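Local coordinates for MutT/nudix family protein (PDB 3GZ5), which probably acts as an ADP-ribose-dependent transcriptional regulator of NAD metabolism, pairing a Nudix domain with a DNA-binding winged helix domain, at residues B[88-93]-B[149-154]. Sequence-based numbering, arbitrary orientation.
Sequences EQLCTV and IEQARE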
# COMPACT_ATOMS: atom_id res chain seq x y z
N GLU B 88 -2.81 7.04 -6.43
CA GLU B 88 -2.84 6.13 -5.31
C GLU B 88 -1.52 6.21 -4.57
O GLU B 88 -0.44 6.23 -5.19
CB GLU B 88 -3.04 4.68 -5.82
CG GLU B 88 -2.99 3.62 -4.71
CD GLU B 88 -2.99 2.19 -5.23
OE1 GLU B 88 -3.69 1.33 -4.65
OE2 GLU B 88 -2.26 1.91 -6.22
N GLN B 89 -1.59 6.25 -3.25
CA GLN B 89 -0.39 6.23 -2.43
C GLN B 89 0.42 4.94 -2.66
O GLN B 89 -0.14 3.83 -2.64
CB GLN B 89 -0.79 6.37 -0.95
CG GLN B 89 0.17 7.14 -0.09
CD GLN B 89 -0.33 7.30 1.33
OE1 GLN B 89 -0.90 8.35 1.69
NE2 GLN B 89 -0.12 6.29 2.13
N LEU B 90 1.71 5.09 -2.90
CA LEU B 90 2.63 3.98 -3.08
C LEU B 90 3.24 3.50 -1.74
O LEU B 90 3.08 2.35 -1.32
CB LEU B 90 3.74 4.39 -4.06
CG LEU B 90 4.79 3.32 -4.42
CD1 LEU B 90 4.17 2.11 -5.10
CD2 LEU B 90 5.97 3.90 -5.25
N CYS B 91 3.97 4.40 -1.08
CA CYS B 91 4.73 4.06 0.09
C CYS B 91 5.20 5.38 0.73
O CYS B 91 5.09 6.46 0.12
CB CYS B 91 5.93 3.17 -0.28
SG CYS B 91 7.10 3.98 -1.40
N THR B 92 5.64 5.28 1.98
CA THR B 92 6.23 6.40 2.71
C THR B 92 7.61 5.92 3.06
O THR B 92 7.77 4.87 3.67
CB THR B 92 5.39 6.75 3.96
OG1 THR B 92 4.13 7.27 3.52
CG2 THR B 92 6.06 7.79 4.84
N VAL B 93 8.62 6.64 2.60
CA VAL B 93 10.00 6.30 2.98
C VAL B 93 10.53 7.35 3.96
O VAL B 93 10.36 8.56 3.76
CB VAL B 93 10.92 6.17 1.75
CG1 VAL B 93 12.34 5.84 2.18
CG2 VAL B 93 10.42 5.02 0.85
N ILE B 149 10.74 5.08 -8.23
CA ILE B 149 10.28 4.75 -9.61
C ILE B 149 10.19 3.24 -9.84
O ILE B 149 9.15 2.75 -10.30
CB ILE B 149 11.12 5.50 -10.69
CG1 ILE B 149 10.85 7.00 -10.57
CG2 ILE B 149 10.78 5.06 -12.11
CD1 ILE B 149 11.84 7.89 -11.23
N GLU B 150 11.24 2.51 -9.47
CA GLU B 150 11.24 1.04 -9.53
C GLU B 150 10.11 0.38 -8.72
O GLU B 150 9.49 -0.60 -9.16
CB GLU B 150 12.59 0.49 -9.03
CG GLU B 150 13.80 0.89 -9.87
CD GLU B 150 15.12 0.33 -9.33
OE1 GLU B 150 15.14 -0.18 -8.17
OE2 GLU B 150 16.15 0.41 -10.06
N GLN B 151 9.86 0.89 -7.51
CA GLN B 151 8.74 0.43 -6.71
C GLN B 151 7.38 0.74 -7.38
O GLN B 151 6.51 -0.12 -7.46
CB GLN B 151 8.83 1.02 -5.30
CG GLN B 151 8.08 0.21 -4.26
CD GLN B 151 8.43 0.59 -2.83
OE1 GLN B 151 9.50 1.14 -2.54
NE2 GLN B 151 7.50 0.29 -1.91
N ALA B 152 7.21 1.97 -7.88
CA ALA B 152 5.99 2.35 -8.60
C ALA B 152 5.77 1.45 -9.82
O ALA B 152 4.67 0.97 -10.04
CB ALA B 152 6.05 3.82 -9.01
N ARG B 153 6.84 1.24 -10.59
CA ARG B 153 6.81 0.41 -11.80
C ARG B 153 6.41 -1.04 -11.52
O ARG B 153 5.68 -1.66 -12.31
CB ARG B 153 8.15 0.49 -12.54
CG ARG B 153 8.29 -0.45 -13.77
CD ARG B 153 7.32 -0.11 -14.89
NE ARG B 153 7.51 -1.01 -16.04
CZ ARG B 153 7.04 -2.25 -16.11
NH1 ARG B 153 6.33 -2.77 -15.10
NH2 ARG B 153 7.27 -2.97 -17.19
N GLU B 154 6.89 -1.56 -10.39
CA GLU B 154 6.55 -2.88 -9.89
C GLU B 154 5.10 -2.99 -9.40
O GLU B 154 4.44 -4.03 -9.59
CB GLU B 154 7.44 -3.18 -8.71
CG GLU B 154 8.75 -3.79 -9.01
CD GLU B 154 9.25 -4.48 -7.77
OE1 GLU B 154 9.37 -5.73 -7.81
OE2 GLU B 154 9.46 -3.79 -6.74
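L90 meets the helix 145-162 with both methyls of its fork, and the pair it forms with A152 is the tight half of this contact. CD2 of L90 lies 3.5 Å from the backbone N of A152 and 3.8 Å from CB of A152. CD1 of L90 sits 4.0 Å from the carbonyl O of Q151, so the leucine end lies against the peptide joining Q151 to A152. CG of L90 is anti to the backbone N (chi1 -178°), which carries both methyls to the helix. The small methyl of A152 permits a close approach, the CA atoms of L90 and A152 being 6.7 Å apart, and it also touches V28 and F30 of the strand 22-33, which carries the packing on into the Nudix core. A152 is buried, L90 only partly so.

The looser half belongs to C91 and Q151. Here the extended glutamine chain runs out from the helix and brings its amide alongside the cysteine: NE2 of Q151 stands 3.7 Å from CB of C91, and OE1 of Q151 is 3.9 Å from SG of C91. These are van der Waals distances, and Q151 remains partly exposed, whereas C91 is buried and also packs against Q89 of the second subunit.

Two consecutive strand residues can both point at the helix because L90 and C91 together face C108 of the strand 104-112, a classic beta bulge. It exemplifies how a local irregularity in a sheet can enlarge the surface offered to a helix; the N-to-C directions of segments 88-93 and 149-154 make an angle of 143°. Between them the chemistry is apolar or merely van der Waals, which implies that shape and burial hold them together here, with E88, salt-bridged to R155 and K159, adding charged links at one end.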